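PDB 5CDD: structural polyprotein, VP2 from Israeli acute paralysis virus, which probably serves as a structural component of the viral capsid, as one of the coat proteins cut from the structural polyprotein. Local coordinates for residues 93-107 / 115-127. Sequence-based numbering, arbitrary orientation.
Sequences LAYSPYDDKVDTARS and GVTGYPGVELDFQ
Pro-120 lies over one face of the Tyr-95 ring, with its CB 4.0 Å from the ring centroid and 28° off the ring normal, a CH-pi contact in which the two side chains cross at about a right angle. The phenol is brought there by a chi1 of 72°, which sets CG between the backbone N and the carbonyl carbon. The same pair is tied through the backbone, Tyr-95 N donating to Pro-120 O at 3.1 Å. Just before Pro-120, Tyr-119 turns an edge rather than a face to the opposing strand: Tyr-95 O sits in the plane of its ring, 3.7 Å from CD2, and Ser-96 OG lies 3.4 Å from CE2. That hydroxyl donates its hydrogen bond to Asp-99 OD1 at 2.8 Å, while Asp-99 OD2 accepts from Ser-107 OG, so the carboxylate links the end of strand 93-97 to the returning loop at Ser-107. Farther along, Leu-93 and Val-122 form an antiparallel hydrogen-bonded pair; Leu-93 N meets Val-122 O at 2.9 Å, nearly straight at 174°, and Leu-93 CB touches Val-122 CG1 at 4.0 Å.

Strand 121-125 is one of the two edge strands, within this chain, of a four-stranded antiparallel sheet, consistent with a picornavirus-like jelly roll, and strand 155-161 flanks 90-97 across from it. Leu-93 packs on strand 68-81 and Tyr-95 on strand 131-146, both of the other sheet, and Tyr-95 OH is hydrogen-bonded to Trp-192 of a neighbouring capsid chain.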
loop_
_atom_site.group_PDB
_atom_site.type_symbol
_atom_site.label_atom_id
_atom_site.label_comp_id
_atom_site.label_asym_id
_atom_site.label_seq_id
_atom_site.Cartn_x
_atom_site.Cartn_y
_atom_site.Cartn_z
ATOM N N LEU C 93 59.206 12.323 17.566
ATOM C CA LEU C 93 58.541 12.493 18.850
ATOM C C LEU C 93 57.127 11.940 18.722
ATOM O O LEU C 93 56.293 12.512 18.019
ATOM C CB LEU C 93 58.485 13.976 19.227
ATOM C CG LEU C 93 57.860 14.312 20.586
ATOM C CD1 LEU C 93 58.730 13.763 21.710
ATOM C CD2 LEU C 93 57.714 15.820 20.718
ATOM N N ALA C 94 56.860 10.827 19.397
ATOM C CA ALA C 94 55.545 10.203 19.340
ATOM C C ALA C 94 55.006 9.890 20.731
ATOM O O ALA C 94 55.768 9.817 21.694
ATOM C CB ALA C 94 55.616 8.926 18.514
ATOM N N TYR C 95 53.692 9.711 20.830
ATOM C CA TYR C 95 53.066 9.392 22.108
ATOM C C TYR C 95 52.242 8.116 21.984
ATOM O O TYR C 95 51.828 7.738 20.886
ATOM C CB TYR C 95 52.191 10.559 22.590
ATOM C CG TYR C 95 50.899 10.769 21.829
ATOM C CD1 TYR C 95 49.789 9.954 22.060
ATOM C CD2 TYR C 95 50.776 11.800 20.898
ATOM C CE1 TYR C 95 48.588 10.161 21.386
ATOM C CE2 TYR C 95 49.581 12.016 20.217
ATOM C CZ TYR C 95 48.490 11.194 20.466
ATOM O OH TYR C 95 47.303 11.405 19.802
ATOM N N SER C 96 52.014 7.453 23.112
ATOM C CA SER C 96 51.257 6.209 23.133
ATOM C C SER C 96 50.367 6.113 24.371
ATOM O O SER C 96 50.856 5.925 25.484
ATOM C CB SER C 96 52.223 5.022 23.098
ATOM O OG SER C 96 51.529 3.790 23.157
ATOM N N PRO C 97 49.043 6.247 24.191
ATOM C CA PRO C 97 48.100 6.168 25.312
ATOM C C PRO C 97 48.169 4.823 26.038
ATOM O O PRO C 97 48.108 3.768 25.407
ATOM C CB PRO C 97 46.747 6.384 24.637
ATOM C CG PRO C 97 47.086 7.260 23.474
ATOM C CD PRO C 97 48.345 6.622 22.949
ATOM N N TYR C 98 48.302 4.868 27.361
ATOM C CA TYR C 98 48.363 3.654 28.172
ATOM C C TYR C 98 49.355 2.640 27.615
ATOM O O TYR C 98 49.111 1.436 27.663
ATOM C CB TYR C 98 46.976 3.012 28.248
ATOM C CG TYR C 98 45.954 3.859 28.966
ATOM C CD1 TYR C 98 45.876 3.862 30.358
ATOM C CD2 TYR C 98 45.081 4.683 28.255
ATOM C CE1 TYR C 98 44.952 4.665 31.028
ATOM C CE2 TYR C 98 44.155 5.492 28.914
ATOM C CZ TYR C 98 44.096 5.478 30.300
ATOM O OH TYR C 98 43.188 6.278 30.958
ATOM N N ASP C 99 50.475 3.128 27.094
ATOM C CA ASP C 99 51.486 2.250 26.516
ATOM C C ASP C 99 52.013 1.228 27.516
ATOM O O ASP C 99 52.439 0.137 27.139
ATOM C CB ASP C 99 52.656 3.072 25.980
ATOM C CG ASP C 99 53.630 2.233 25.180
ATOM O OD1 ASP C 99 53.279 1.830 24.052
ATOM O OD2 ASP C 99 54.742 1.967 25.680
ATOM N N ASP C 100 51.977 1.586 28.793
ATOM C CA ASP C 100 52.465 0.717 29.854
ATOM C C ASP C 100 51.338 0.010 30.599
ATOM O O ASP C 100 51.584 -0.711 31.567
ATOM C CB ASP C 100 53.290 1.540 30.842
ATOM C CG ASP C 100 52.522 2.737 31.387
ATOM O OD1 ASP C 100 52.054 3.567 30.577
ATOM O OD2 ASP C 100 52.385 2.848 32.623
ATOM N N LYS C 101 50.105 0.212 30.147
ATOM C CA LYS C 101 48.947 -0.400 30.790
ATOM C C LYS C 101 48.263 -1.417 29.881
ATOM O O LYS C 101 47.105 -1.772 30.103
ATOM C CB LYS C 101 47.936 0.679 31.182
ATOM C CG LYS C 101 48.512 1.830 31.993
ATOM C CD LYS C 101 48.869 1.413 33.406
ATOM C CE LYS C 101 49.356 2.611 34.215
ATOM N NZ LYS C 101 48.347 3.713 34.282
ATOM N N VAL C 102 48.973 -1.881 28.859
ATOM C CA VAL C 102 48.408 -2.851 27.928
ATOM C C VAL C 102 49.356 -4.015 27.669
ATOM O O VAL C 102 50.515 -3.986 28.079
ATOM C CB VAL C 102 48.068 -2.197 26.570
ATOM C CG1 VAL C 102 47.003 -1.130 26.757
ATOM C CG2 VAL C 102 49.322 -1.597 25.952
ATOM N N ASP C 103 48.850 -5.038 26.987
ATOM C CA ASP C 103 49.643 -6.213 26.644
ATOM C C ASP C 103 50.978 -5.762 26.050
ATOM O O ASP C 103 51.013 -4.925 25.149
ATOM C CB ASP C 103 48.875 -7.077 25.637
ATOM C CG ASP C 103 49.675 -8.276 25.162
ATOM O OD1 ASP C 103 50.168 -9.040 26.020
ATOM O OD2 ASP C 103 49.803 -8.461 23.930
ATOM N N THR C 104 52.069 -6.319 26.564
ATOM C CA THR C 104 53.415 -5.971 26.113
ATOM C C THR C 104 53.588 -5.861 24.602
ATOM O O THR C 104 54.186 -4.905 24.111
ATOM C CB THR C 104 54.449 -6.986 26.634
ATOM O OG1 THR C 104 54.401 -7.024 28.065
ATOM C CG2 THR C 104 55.851 -6.594 26.192
ATOM N N ALA C 105 53.071 -6.840 23.867
ATOM C CA ALA C 105 53.192 -6.851 22.413
ATOM C C ALA C 105 52.583 -5.615 21.757
ATOM O O ALA C 105 52.945 -5.257 20.634
ATOM C CB ALA C 105 52.541 -8.109 21.852
ATOM N N ARG C 106 51.668 -4.962 22.469
ATOM C CA ARG C 106 50.986 -3.776 21.960
ATOM C C ARG C 106 51.674 -2.463 22.329
ATOM O O ARG C 106 51.129 -1.382 22.094
ATOM C CB ARG C 106 49.542 -3.763 22.467
ATOM C CG ARG C 106 48.728 -4.968 22.019
ATOM C CD ARG C 106 47.402 -5.057 22.755
ATOM N NE ARG C 106 46.622 -6.223 22.344
ATOM C CZ ARG C 106 45.967 -6.323 21.191
ATOM N NH1 ARG C 106 45.989 -5.322 20.321
ATOM N NH2 ARG C 106 45.292 -7.427 20.905
ATOM N N SER C 107 52.871 -2.559 22.905
ATOM C CA SER C 107 53.636 -1.379 23.296
ATOM C C SER C 107 54.452 -0.856 22.119
ATOM O O SER C 107 54.851 -1.619 21.240
ATOM C CB SER C 107 54.574 -1.713 24.457
ATOM O OG SER C 107 55.375 -0.592 24.793
ATOM N N GLY C 115 56.802 0.212 12.740
ATOM C CA GLY C 115 55.677 0.325 13.647
ATOM C C GLY C 115 55.771 1.571 14.506
ATOM O O GLY C 115 54.832 2.362 14.572
ATOM N N VAL C 116 56.913 1.744 15.165
ATOM C CA VAL C 116 57.143 2.899 16.028
ATOM C C VAL C 116 56.893 4.200 15.276
ATOM O O VAL C 116 56.273 5.126 15.799
ATOM C CB VAL C 116 58.593 2.917 16.555
ATOM C CG1 VAL C 116 58.829 4.162 17.388
ATOM C CG2 VAL C 116 58.860 1.668 17.375
ATOM N N THR C 117 57.380 4.258 14.044
ATOM C CA THR C 117 57.225 5.439 13.210
ATOM C C THR C 117 55.782 5.591 12.722
ATOM O O THR C 117 55.439 6.567 12.052
ATOM C CB THR C 117 58.177 5.367 12.002
ATOM O OG1 THR C 117 58.130 6.601 11.282
ATOM C CG2 THR C 117 57.775 4.236 11.076
ATOM N N GLY C 118 54.938 4.621 13.069
ATOM C CA GLY C 118 53.544 4.664 12.666
ATOM C C GLY C 118 52.652 5.306 13.714
ATOM O O GLY C 118 51.496 5.637 13.440
ATOM N N TYR C 119 53.184 5.480 14.920
ATOM C CA TYR C 119 52.433 6.095 16.007
ATOM C C TYR C 119 52.245 7.588 15.765
ATOM O O TYR C 119 52.900 8.175 14.902
ATOM C CB TYR C 119 53.156 5.890 17.340
ATOM C CG TYR C 119 52.898 4.553 17.997
ATOM C CD1 TYR C 119 53.298 3.364 17.393
ATOM C CD2 TYR C 119 52.246 4.480 19.228
ATOM C CE1 TYR C 119 53.055 2.130 17.999
ATOM C CE2 TYR C 119 51.998 3.255 19.842
ATOM C CZ TYR C 119 52.403 2.085 19.223
ATOM O OH TYR C 119 52.146 0.875 19.826
ATOM N N PRO C 120 51.332 8.222 16.519
ATOM C CA PRO C 120 51.085 9.658 16.364
ATOM C C PRO C 120 52.335 10.420 16.781
ATOM O O PRO C 120 52.770 10.321 17.928
ATOM C CB PRO C 120 49.921 9.915 17.317
ATOM C CG PRO C 120 49.218 8.592 17.367
ATOM C CD PRO C 120 50.364 7.626 17.455
ATOM N N GLY C 121 52.920 11.172 15.857
ATOM C CA GLY C 121 54.117 11.910 16.205
ATOM C C GLY C 121 54.529 12.958 15.196
ATOM O O GLY C 121 53.834 13.201 14.211
ATOM N N VAL C 122 55.675 13.579 15.454
ATOM C CA VAL C 122 56.208 14.613 14.581
ATOM C C VAL C 122 57.718 14.428 14.421
ATOM O O VAL C 122 58.398 13.982 15.345
ATOM C CB VAL C 122 55.903 16.019 15.160
ATOM C CG1 VAL C 122 56.496 16.148 16.551
ATOM C CG2 VAL C 122 56.449 17.094 14.241
ATOM N N GLU C 123 58.228 14.759 13.237
ATOM C CA GLU C 123 59.653 14.638 12.936
ATOM C C GLU C 123 60.433 15.870 13.375
ATOM O O GLU C 123 59.876 16.957 13.521
ATOM C CB GLU C 123 59.870 14.437 11.435
ATOM C CG GLU C 123 59.479 13.077 10.899
ATOM C CD GLU C 123 59.655 12.991 9.394
ATOM O OE1 GLU C 123 58.892 13.660 8.667
ATOM O OE2 GLU C 123 60.563 12.266 8.937
ATOM N N LEU C 124 61.735 15.688 13.566
ATOM C CA LEU C 124 62.612 16.771 13.984
ATOM C C LEU C 124 63.965 16.646 13.289
ATOM O O LEU C 124 64.740 15.742 13.594
ATOM C CB LEU C 124 62.802 16.725 15.501
ATOM C CG LEU C 124 63.751 17.754 16.119
ATOM C CD1 LEU C 124 63.233 19.164 15.863
ATOM C CD2 LEU C 124 63.871 17.493 17.612
ATOM N N ASP C 125 64.238 17.547 12.348
ATOM C CA ASP C 125 65.505 17.536 11.621
ATOM C C ASP C 125 66.386 18.639 12.197
ATOM O O ASP C 125 65.972 19.796 12.261
ATOM C CB ASP C 125 65.270 17.783 10.128
ATOM C CG ASP C 125 66.517 17.544 9.290
ATOM O OD1 ASP C 125 67.562 18.166 9.576
ATOM O OD2 ASP C 125 66.452 16.735 8.340
ATOM N N PHE C 126 67.599 18.281 12.610
ATOM C CA PHE C 126 68.522 19.242 13.204
ATOM C C PHE C 126 68.891 20.432 12.327
ATOM O O PHE C 126 69.095 21.537 12.829
ATOM C CB PHE C 126 69.805 18.540 13.653
ATOM C CG PHE C 126 69.588 17.494 14.708
ATOM C CD1 PHE C 126 68.640 17.682 15.709
ATOM C CD2 PHE C 126 70.350 16.332 14.719
ATOM C CE1 PHE C 126 68.454 16.728 16.707
ATOM C CE2 PHE C 126 70.175 15.371 15.714
ATOM C CZ PHE C 126 69.225 15.571 16.709
ATOM N N GLN C 127 68.974 20.212 11.020
ATOM C CA GLN C 127 69.340 21.286 10.107
ATOM C C GLN C 127 68.152 21.962 9.428
ATOM O O GLN C 127 68.336 22.823 8.568
ATOM C CB GLN C 127 70.304 20.753 9.044
ATOM C CG GLN C 127 71.692 21.383 9.082
ATOM C CD GLN C 127 72.386 21.205 10.422
ATOM O OE1 GLN C 127 71.968 21.770 11.435
ATOM N NE2 GLN C 127 73.451 20.415 10.433
#